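Local atomic coordinates of Serine/threonine-protein kinase BRSK1 (Mus musculus, PDB entry 5IRI), a protein that is a serine/threonine kinase of the SAD family, phosphorylating protein substrates, whose C-terminal KA1 domain probably takes part in auto-inhibition. Residues 16-27 with 96-104; 30-41 with 115-125. All blocks are in the same frame, centred on the assembly; numbering follows the deposited sequence.

Contact 1: residues 16-27 with 96-104; sequences EQIFLVLKDKPL and GIYSVTFTL
Leu20 and Val100 face each other as a hydrogen-bonded antiparallel pair, Leu20 N giving to Val100 O and Val100 N to Leu20 O, the latter bond 2.7 Å long. The same two-bond exchange joins Ile18 with Phe102 and Leu22 with Tyr98, and Leu104 N to Glu16 O adds a seventh bond at one end. The face bearing Ile18, Leu20, Leu22, Val100 and Phe102 is largely buried. Leu22 CD1 lies against Val100 CG2 at 4.0 Å, and the Phe102 ring turns its edge to Ile18 O. Tyr98 reaches beyond the strand: with CG anti to its carbonyl carbon (chi1 -73°), the ring extends over the turn after strand 17-22, CD2 3.5 Å from Lys25 O, and on to the start of helix 27-40, CE1 4.0 Å from Leu27 CB. Strands 17-22 and 98-106 are neighbours within the antiparallel sheet of the KA1 fold, and this face is the one covered by helices 27-40 and 109-124; Leu20 touches Leu123, and Val100 touches Ile30. The other face is partly exposed. There Phe19 and Thr101 run side by side, ring atom CE2 3.5 Å from the methyl CG2. The extended Gln17 lies alongside Thr103, its NE2 3.5 Å from Thr103 OG1. Towards the exposed end, Val21 and Ile97 meet at a slant, CG1 to CD1 4.1 Å.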
loop_
_atom_site.group_PDB
_atom_site.type_symbol
_atom_site.label_atom_id
_atom_site.label_comp_id
_atom_site.label_asym_id
_atom_site.label_seq_id
_atom_site.Cartn_x
_atom_site.Cartn_y
_atom_site.Cartn_z
ATOM N N GLU A 16 -9.181 -8.280 -2.947
ATOM C CA GLU A 16 -9.127 -6.928 -3.502
ATOM C C GLU A 16 -8.863 -5.904 -2.400
ATOM O O GLU A 16 -8.750 -4.702 -2.667
ATOM C CB GLU A 16 -10.418 -6.610 -4.273
ATOM C CG GLU A 16 -11.002 -7.827 -5.012
ATOM C CD GLU A 16 -11.108 -7.648 -6.517
ATOM O OE1 GLU A 16 -11.955 -6.845 -6.972
ATOM O OE2 GLU A 16 -10.339 -8.314 -7.246
ATOM N N GLN A 17 -8.766 -6.378 -1.159
ATOM C CA GLN A 17 -8.300 -5.603 -0.021
ATOM C C GLN A 17 -7.275 -6.423 0.749
ATOM O O GLN A 17 -7.463 -7.621 0.972
ATOM C CB GLN A 17 -9.451 -5.205 0.903
ATOM C CG GLN A 17 -10.129 -3.900 0.524
ATOM C CD GLN A 17 -11.135 -3.415 1.570
ATOM O OE1 GLN A 17 -11.764 -4.209 2.269
ATOM N NE2 GLN A 17 -11.291 -2.098 1.674
ATOM N N ILE A 18 -6.185 -5.777 1.145
ATOM C CA ILE A 18 -5.171 -6.379 1.995
ATOM C C ILE A 18 -5.028 -5.499 3.224
ATOM O O ILE A 18 -5.000 -4.270 3.106
ATOM C CB ILE A 18 -3.834 -6.512 1.256
ATOM C CG1 ILE A 18 -4.028 -7.307 -0.030
ATOM C CG2 ILE A 18 -2.799 -7.149 2.148
ATOM C CD1 ILE A 18 -2.738 -7.660 -0.693
ATOM N N PHE A 19 -4.970 -6.106 4.399
ATOM C CA PHE A 19 -4.855 -5.323 5.613
ATOM C C PHE A 19 -3.541 -5.627 6.305
ATOM O O PHE A 19 -2.996 -6.725 6.195
ATOM C CB PHE A 19 -6.000 -5.579 6.571
ATOM C CG PHE A 19 -7.344 -5.319 5.987
ATOM C CD1 PHE A 19 -7.939 -6.247 5.162
ATOM C CD2 PHE A 19 -8.022 -4.157 6.257
ATOM C CE1 PHE A 19 -9.183 -6.018 4.620
ATOM C CE2 PHE A 19 -9.267 -3.934 5.719
ATOM C CZ PHE A 19 -9.844 -4.864 4.904
ATOM N N LEU A 20 -3.040 -4.628 7.012
ATOM C CA LEU A 20 -1.862 -4.768 7.851
ATOM C C LEU A 20 -2.191 -4.138 9.200
ATOM O O LEU A 20 -2.601 -2.976 9.258
ATOM C CB LEU A 20 -0.659 -4.104 7.187
ATOM C CG LEU A 20 0.655 -4.164 7.948
ATOM C CD1 LEU A 20 0.898 -5.580 8.425
ATOM C CD2 LEU A 20 1.795 -3.706 7.055
ATOM N N VAL A 21 -2.077 -4.909 10.279
ATOM C CA VAL A 21 -2.373 -4.426 11.629
ATOM C C VAL A 21 -1.066 -4.335 12.405
ATOM O O VAL A 21 -0.234 -5.250 12.340
ATOM C CB VAL A 21 -3.389 -5.335 12.343
ATOM C CG1 VAL A 21 -3.668 -4.833 13.747
ATOM C CG2 VAL A 21 -4.663 -5.389 11.558
ATOM N N LEU A 22 -0.881 -3.219 13.112
ATOM C CA LEU A 22 0.385 -2.841 13.719
ATOM C C LEU A 22 0.136 -2.351 15.131
ATOM O O LEU A 22 -0.764 -1.552 15.363
ATOM C CB LEU A 22 1.081 -1.736 12.939
ATOM C CG LEU A 22 1.680 -2.049 11.590
ATOM C CD1 LEU A 22 0.946 -1.249 10.571
ATOM C CD2 LEU A 22 3.127 -1.659 11.601
ATOM N N LYS A 23 0.982 -2.783 16.055
ATOM C CA LYS A 23 0.709 -2.704 17.482
ATOM C C LYS A 23 1.434 -1.559 18.174
ATOM O O LYS A 23 0.866 -0.942 19.082
ATOM C CB LYS A 23 1.085 -4.048 18.122
ATOM C CG LYS A 23 1.073 -4.182 19.632
ATOM C CD LYS A 23 1.574 -5.590 20.003
ATOM C CE LYS A 23 2.605 -5.568 21.126
ATOM N NZ LYS A 23 2.288 -6.500 22.247
ATOM N N ASP A 24 2.667 -1.228 17.758
ATOM C CA ASP A 24 3.408 -0.223 18.512
ATOM C C ASP A 24 4.120 0.812 17.651
ATOM O O ASP A 24 5.085 1.423 18.117
ATOM C CB ASP A 24 4.422 -0.901 19.401
ATOM C CG ASP A 24 3.774 -1.872 20.341
ATOM O OD1 ASP A 24 2.790 -1.459 21.007
ATOM O OD2 ASP A 24 4.221 -3.046 20.388
ATOM N N LYS A 25 3.671 1.042 16.423
ATOM C CA LYS A 25 4.367 1.940 15.530
ATOM C C LYS A 25 3.601 3.248 15.447
ATOM O O LYS A 25 2.423 3.232 15.059
ATOM C CB LYS A 25 4.502 1.307 14.151
ATOM C CG LYS A 25 5.417 2.071 13.225
ATOM C CD LYS A 25 5.663 1.285 11.956
ATOM C CE LYS A 25 7.152 1.209 11.647
ATOM N NZ LYS A 25 7.691 -0.170 11.796
ATOM N N PRO A 26 4.205 4.387 15.800
ATOM C CA PRO A 26 3.476 5.667 15.774
ATOM C C PRO A 26 3.056 6.086 14.368
ATOM O O PRO A 26 3.707 5.742 13.380
ATOM C CB PRO A 26 4.481 6.660 16.373
ATOM C CG PRO A 26 5.814 5.951 16.353
ATOM C CD PRO A 26 5.507 4.500 16.478
ATOM N N LEU A 27 1.963 6.868 14.294
ATOM C CA LEU A 27 1.372 7.222 12.995
ATOM C C LEU A 27 2.359 7.935 12.086
ATOM O O LEU A 27 2.366 7.695 10.874
ATOM C CB LEU A 27 0.131 8.099 13.171
ATOM C CG LEU A 27 -0.301 8.898 11.924
ATOM C CD1 LEU A 27 -0.806 8.011 10.796
ATOM C CD2 LEU A 27 -1.346 9.944 12.253
ATOM N N GLY A 96 -2.934 2.945 21.446
ATOM C CA GLY A 96 -3.836 2.219 20.567
ATOM C C GLY A 96 -3.119 1.246 19.641
ATOM O O GLY A 96 -1.944 0.909 19.860
ATOM N N ILE A 97 -3.834 0.768 18.620
ATOM C CA ILE A 97 -3.235 0.027 17.521
ATOM C C ILE A 97 -3.728 0.624 16.207
ATOM O O ILE A 97 -4.671 1.421 16.170
ATOM C CB ILE A 97 -3.542 -1.477 17.575
ATOM C CG1 ILE A 97 -4.989 -1.745 17.174
ATOM C CG2 ILE A 97 -3.263 -2.029 18.949
ATOM C CD1 ILE A 97 -5.309 -3.214 17.123
ATOM N N TYR A 98 -3.077 0.217 15.116
ATOM C CA TYR A 98 -3.239 0.859 13.821
ATOM C C TYR A 98 -3.452 -0.186 12.746
ATOM O O TYR A 98 -2.932 -1.297 12.839
ATOM C CB TYR A 98 -2.013 1.699 13.445
ATOM C CG TYR A 98 -1.862 2.983 14.217
ATOM C CD1 TYR A 98 -2.566 4.109 13.850
ATOM C CD2 TYR A 98 -1.016 3.069 15.312
ATOM C CE1 TYR A 98 -2.436 5.300 14.553
ATOM C CE2 TYR A 98 -0.875 4.250 16.022
ATOM C CZ TYR A 98 -1.590 5.368 15.637
ATOM O OH TYR A 98 -1.466 6.561 16.331
ATOM N N SER A 99 -4.203 0.179 11.715
ATOM C CA SER A 99 -4.385 -0.691 10.565
ATOM C C SER A 99 -4.114 0.091 9.291
ATOM O O SER A 99 -4.452 1.273 9.201
ATOM C CB SER A 99 -5.786 -1.278 10.522
ATOM O OG SER A 99 -6.752 -0.247 10.514
ATOM N N VAL A 100 -3.490 -0.569 8.318
ATOM C CA VAL A 100 -3.282 -0.020 6.983
ATOM C C VAL A 100 -4.094 -0.865 6.020
ATOM O O VAL A 100 -3.889 -2.080 5.921
ATOM C CB VAL A 100 -1.794 -0.003 6.586
ATOM C CG1 VAL A 100 -1.601 0.703 5.264
ATOM C CG2 VAL A 100 -0.957 0.677 7.647
ATOM N N THR A 101 -5.014 -0.230 5.318
ATOM C CA THR A 101 -5.849 -0.901 4.335
ATOM C C THR A 101 -5.318 -0.592 2.936
ATOM O O THR A 101 -5.126 0.578 2.587
ATOM C CB THR A 101 -7.296 -0.438 4.491
ATOM O OG1 THR A 101 -7.653 -0.468 5.879
ATOM C CG2 THR A 101 -8.235 -1.322 3.706
ATOM N N PHE A 102 -5.067 -1.636 2.150
ATOM C CA PHE A 102 -4.659 -1.505 0.752
ATOM C C PHE A 102 -5.838 -1.932 -0.108
ATOM O O PHE A 102 -6.228 -3.102 -0.094
ATOM C CB PHE A 102 -3.437 -2.363 0.430
ATOM C CG PHE A 102 -2.201 -1.948 1.138
ATOM C CD1 PHE A 102 -1.898 -2.455 2.387
ATOM C CD2 PHE A 102 -1.321 -1.065 0.556
ATOM C CE1 PHE A 102 -0.746 -2.078 3.060
ATOM C CE2 PHE A 102 -0.161 -0.687 1.227
ATOM C CZ PHE A 102 0.119 -1.202 2.487
ATOM N N THR A 103 -6.392 -1.006 -0.870
ATOM C CA THR A 103 -7.622 -1.251 -1.606
ATOM C C THR A 103 -7.364 -1.144 -3.096
ATOM O O THR A 103 -6.897 -0.106 -3.577
ATOM C CB THR A 103 -8.698 -0.256 -1.214
ATOM O OG1 THR A 103 -8.730 -0.129 0.210
ATOM C CG2 THR A 103 -10.021 -0.729 -1.711
ATOM N N LEU A 104 -7.686 -2.203 -3.823
ATOM C CA LEU A 104 -7.455 -2.214 -5.257
ATOM C C LEU A 104 -8.547 -1.414 -5.952
ATOM O O LEU A 104 -9.734 -1.650 -5.719
ATOM C CB LEU A 104 -7.416 -3.649 -5.767
ATOM C CG LEU A 104 -7.182 -3.862 -7.250
ATOM C CD1 LEU A 104 -5.929 -3.148 -7.704
ATOM C CD2 LEU A 104 -7.076 -5.344 -7.500
#

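Contact 2: residues 30-41 with 115-125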
loop_
_atom_site.group_PDB
_atom_site.type_symbol
_atom_site.label_atom_id
_atom_site.label_comp_id
_atom_site.label_asym_id
_atom_site.label_seq_id
_atom_site.Cartn_x
_atom_site.Cartn_y
_atom_site.Cartn_z
ATOM N N ILE A 30 4.487 5.322 10.448
ATOM C CA ILE A 30 3.785 4.583 9.406
ATOM C C ILE A 30 3.702 5.415 8.141
ATOM O O ILE A 30 3.925 4.911 7.038
ATOM C CB ILE A 30 2.386 4.168 9.892
ATOM C CG1 ILE A 30 2.493 3.143 11.026
ATOM C CG2 ILE A 30 1.556 3.621 8.730
ATOM C CD1 ILE A 30 1.195 2.848 11.732
ATOM N N LYS A 31 3.353 6.696 8.283
ATOM C CA LYS A 31 3.299 7.579 7.129
ATOM C C LYS A 31 4.658 7.642 6.462
ATOM O O LYS A 31 4.772 7.482 5.243
ATOM C CB LYS A 31 2.820 8.972 7.548
ATOM C CG LYS A 31 1.319 9.100 7.796
ATOM C CD LYS A 31 0.914 10.569 7.984
ATOM C CE LYS A 31 1.028 11.361 6.664
ATOM N NZ LYS A 31 0.590 12.790 6.777
ATOM N N ALA A 32 5.714 7.834 7.253
ATOM C CA ALA A 32 7.050 7.881 6.677
ATOM C C ALA A 32 7.352 6.612 5.893
ATOM O O ALA A 32 7.672 6.676 4.700
ATOM C CB ALA A 32 8.085 8.105 7.769
ATOM N N ASP A 33 7.196 5.448 6.534
ATOM C CA ASP A 33 7.511 4.172 5.898
ATOM C C ASP A 33 6.762 3.981 4.583
ATOM O O ASP A 33 7.352 3.520 3.593
ATOM C CB ASP A 33 7.181 3.021 6.847
ATOM C CG ASP A 33 8.247 2.792 7.892
ATOM O OD1 ASP A 33 9.426 3.139 7.668
ATOM O OD2 ASP A 33 7.897 2.232 8.945
ATOM N N ILE A 34 5.458 4.296 4.560
ATOM C CA ILE A 34 4.678 4.132 3.331
ATOM C C ILE A 34 5.231 5.017 2.222
ATOM O O ILE A 34 5.370 4.589 1.069
ATOM C CB ILE A 34 3.194 4.441 3.578
ATOM C CG1 ILE A 34 2.583 3.454 4.550
ATOM C CG2 ILE A 34 2.436 4.347 2.288
ATOM C CD1 ILE A 34 1.184 3.807 4.892
ATOM N N VAL A 35 5.533 6.274 2.545
ATOM C CA VAL A 35 5.964 7.203 1.508
ATOM C C VAL A 35 7.336 6.821 0.990
ATOM O O VAL A 35 7.571 6.816 -0.221
ATOM C CB VAL A 35 5.930 8.644 2.035
ATOM C CG1 VAL A 35 6.911 9.496 1.285
ATOM C CG2 VAL A 35 4.510 9.205 1.922
ATOM N N HIS A 36 8.255 6.480 1.894
ATOM C CA HIS A 36 9.527 5.900 1.478
ATOM C C HIS A 36 9.306 4.766 0.488
ATOM O O HIS A 36 9.961 4.708 -0.557
ATOM C CB HIS A 36 10.299 5.409 2.708
ATOM C CG HIS A 36 11.745 5.097 2.449
ATOM N ND1 HIS A 36 12.225 3.806 2.336
ATOM C CD2 HIS A 36 12.821 5.907 2.302
ATOM C CE1 HIS A 36 13.528 3.838 2.116
ATOM N NE2 HIS A 36 13.915 5.101 2.092
ATOM N N ALA A 37 8.362 3.870 0.787
ATOM C CA ALA A 37 8.098 2.743 -0.101
ATOM C C ALA A 37 7.581 3.213 -1.458
ATOM O O ALA A 37 8.004 2.694 -2.500
ATOM C CB ALA A 37 7.110 1.784 0.560
ATOM N N PHE A 38 6.659 4.184 -1.467
ATOM C CA PHE A 38 6.148 4.698 -2.732
ATOM C C PHE A 38 7.294 5.201 -3.598
ATOM O O PHE A 38 7.414 4.841 -4.777
ATOM C CB PHE A 38 5.146 5.822 -2.477
ATOM C CG PHE A 38 3.816 5.351 -1.988
ATOM C CD1 PHE A 38 3.406 4.044 -2.186
ATOM C CD2 PHE A 38 2.961 6.224 -1.331
ATOM C CE1 PHE A 38 2.161 3.622 -1.736
ATOM C CE2 PHE A 38 1.719 5.803 -0.879
ATOM C CZ PHE A 38 1.324 4.513 -1.082
ATOM N N LEU A 39 8.159 6.026 -3.009
ATOM C CA LEU A 39 9.298 6.567 -3.736
ATOM C C LEU A 39 10.190 5.452 -4.264
ATOM O O LEU A 39 10.513 5.405 -5.456
ATOM C CB LEU A 39 10.081 7.497 -2.816
ATOM C CG LEU A 39 9.689 8.981 -2.778
ATOM C CD1 LEU A 39 8.266 9.262 -3.247
ATOM C CD2 LEU A 39 9.895 9.529 -1.380
ATOM N N SER A 40 10.563 4.522 -3.390
ATOM C CA SER A 40 11.528 3.494 -3.744
ATOM C C SER A 40 11.027 2.611 -4.881
ATOM O O SER A 40 11.816 2.147 -5.711
ATOM C CB SER A 40 11.837 2.655 -2.515
ATOM O OG SER A 40 11.215 1.390 -2.643
ATOM N N ILE A 41 9.732 2.351 -4.941
ATOM C CA ILE A 41 9.251 1.554 -6.063
ATOM C C ILE A 41 9.294 2.415 -7.306
ATOM O O ILE A 41 8.683 3.500 -7.356
ATOM C CB ILE A 41 7.850 0.983 -5.814
ATOM C CG1 ILE A 41 7.882 0.021 -4.623
ATOM C CG2 ILE A 41 7.377 0.294 -7.064
ATOM C CD1 ILE A 41 6.545 -0.583 -4.270
ATOM N N VAL A 115 3.291 -5.323 -5.119
ATOM C CA VAL A 115 3.483 -3.941 -4.692
ATOM C C VAL A 115 3.160 -3.802 -3.213
ATOM O O VAL A 115 3.922 -3.206 -2.442
ATOM C CB VAL A 115 2.613 -2.998 -5.533
ATOM C CG1 VAL A 115 2.792 -1.583 -5.055
ATOM C CG2 VAL A 115 2.955 -3.125 -6.999
ATOM N N VAL A 116 2.018 -4.351 -2.798
ATOM C CA VAL A 116 1.612 -4.230 -1.405
ATOM C C VAL A 116 2.619 -4.923 -0.503
ATOM O O VAL A 116 2.963 -4.419 0.575
ATOM C CB VAL A 116 0.194 -4.788 -1.219
ATOM C CG1 VAL A 116 -0.128 -4.937 0.241
ATOM C CG2 VAL A 116 -0.792 -3.862 -1.859
ATOM N N GLU A 117 3.129 -6.076 -0.945
ATOM C CA GLU A 117 4.117 -6.806 -0.154
ATOM C C GLU A 117 5.358 -5.963 0.058
ATOM O O GLU A 117 5.821 -5.782 1.194
ATOM C CB GLU A 117 4.475 -8.122 -0.839
ATOM C CG GLU A 117 3.538 -9.237 -0.470
ATOM C CD GLU A 117 3.615 -10.400 -1.423
ATOM O OE1 GLU A 117 4.393 -10.331 -2.408
ATOM O OE2 GLU A 117 2.886 -11.382 -1.169
ATOM N N THR A 118 5.909 -5.441 -1.035
ATOM C CA THR A 118 6.988 -4.477 -0.922
ATOM C C THR A 118 6.669 -3.412 0.120
ATOM O O THR A 118 7.513 -3.088 0.963
ATOM C CB THR A 118 7.241 -3.856 -2.284
ATOM O OG1 THR A 118 7.394 -4.910 -3.247
ATOM C CG2 THR A 118 8.481 -2.988 -2.244
ATOM N N ILE A 119 5.432 -2.904 0.121
ATOM C CA ILE A 119 5.083 -1.824 1.035
ATOM C C ILE A 119 5.054 -2.323 2.472
ATOM O O ILE A 119 5.647 -1.711 3.366
ATOM C CB ILE A 119 3.747 -1.189 0.624
ATOM C CG1 ILE A 119 3.846 -0.592 -0.775
ATOM C CG2 ILE A 119 3.369 -0.115 1.579
ATOM C CD1 ILE A 119 2.534 -0.059 -1.277
ATOM N N GLN A 120 4.358 -3.433 2.726
ATOM C CA GLN A 120 4.360 -3.993 4.075
ATOM C C GLN A 120 5.769 -4.264 4.577
ATOM O O GLN A 120 6.022 -4.178 5.782
ATOM C CB GLN A 120 3.564 -5.287 4.116
ATOM C CG GLN A 120 2.126 -5.160 3.712
ATOM C CD GLN A 120 1.349 -6.417 4.027
ATOM O OE1 GLN A 120 1.875 -7.518 3.937
ATOM N NE2 GLN A 120 0.097 -6.257 4.420
ATOM N N ALA A 121 6.690 -4.606 3.675
ATOM C CA ALA A 121 8.048 -4.928 4.094
ATOM C C ALA A 121 8.724 -3.737 4.748
ATOM O O ALA A 121 9.366 -3.879 5.792
ATOM C CB ALA A 121 8.855 -5.417 2.898
ATOM N N GLN A 122 8.599 -2.555 4.151
ATOM C CA GLN A 122 9.178 -1.382 4.789
ATOM C C GLN A 122 8.489 -1.096 6.099
ATOM O O GLN A 122 9.112 -0.585 7.032
ATOM C CB GLN A 122 9.085 -0.177 3.868
ATOM C CG GLN A 122 9.962 1.002 4.307
ATOM C CD GLN A 122 11.444 0.796 3.999
ATOM O OE1 GLN A 122 11.855 0.764 2.830
ATOM N NE2 GLN A 122 12.254 0.662 5.054
ATOM N N LEU A 123 7.211 -1.454 6.190
ATOM C CA LEU A 123 6.408 -1.172 7.367
ATOM C C LEU A 123 6.793 -2.040 8.551
ATOM O O LEU A 123 6.393 -1.740 9.677
ATOM C CB LEU A 123 4.928 -1.337 7.016
ATOM C CG LEU A 123 4.242 -0.053 6.538
ATOM C CD1 LEU A 123 2.800 -0.273 6.134
ATOM C CD2 LEU A 123 4.309 0.964 7.651
ATOM N N LEU A 124 7.557 -3.100 8.333
ATOM C CA LEU A 124 8.018 -3.930 9.436
ATOM C C LEU A 124 9.317 -3.438 10.057
ATOM O O LEU A 124 9.539 -3.657 11.257
ATOM C CB LEU A 124 8.194 -5.362 8.951
ATOM C CG LEU A 124 6.982 -6.250 9.200
ATOM C CD1 LEU A 124 5.653 -5.478 9.041
ATOM C CD2 LEU A 124 7.065 -7.427 8.251
ATOM N N SER A 125 10.180 -2.797 9.265
ATOM C CA SER A 125 11.455 -2.308 9.773
ATOM C C SER A 125 11.236 -1.336 10.922
ATOM O O SER A 125 10.354 -0.474 10.870
ATOM C CB SER A 125 12.254 -1.632 8.659
ATOM O OG SER A 125 12.533 -2.553 7.626
#
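Leu123 spreads its two methyls over helix 27-40: CD2 meets Asp33 CB at 3.6 Å and Ile30 CG2 at 4.0 Å, while CD1 lies against Ile34 CG1. Such apolar contacts carry most of the pairing of helix segments 30-40 and 115-124, whose axes approach to 8.5 Å with 137° between their N-to-C directions. The small Ala37 lets the backbones draw near, its CB 4.2 Å from Ile119 CA. Ile119 sends CD1 to Phe38 CE1 at 3.7 Å, and Phe73 of the underlying sheet also touches its side chain. Just past the helix, Ile41 meets Thr118 tip to tip, CD1 to CG2 at 3.7 Å, and the same CD1 reaches Val115 CG1. The one hydrogen bond between the two segments lies on the outer side. Gln122, its CG anti to the backbone N (chi1 -166°) and its chain then bent, brings OE1 to His36 ND1 in a weak bond of 3.1 Å; the oxygen lies in the imidazole plane at its edge, the amide almost perpendicular to the ring. Asp33 crosses Gln122 without bonding to it; its OD2 makes a long, weak ion pair with Lys25 NZ. Cohesion therefore rests on aliphatic and aromatic carbon above the sheet, and the weak, exposed His36-Gln122 bond probably adds little to the stability.

In the fold
The centres of contacts 1 and 2 lie about 12 Å apart, and both belong to the KA1 domain, whose antiparallel sheet carries two helices on one face. Contact 1 joins two neighbouring strands of that sheet; contact 2 joins the two helices. Each strand leads into one of the helices, 17-22 into 27-40 and 98-106 into 109-124, so the segments alternate along the chain. One place where the layers meet is Phe102 CZ on Ile119 CG2, 3.5 Å apart. Lys25 NZ adds probable hydrogen bonds to the backbone oxygens of Leu123 and Ser125, tying the strand-helix turn to residues 123-125. Two sequence-distant strand-helix units thus form one compact two-layer domain.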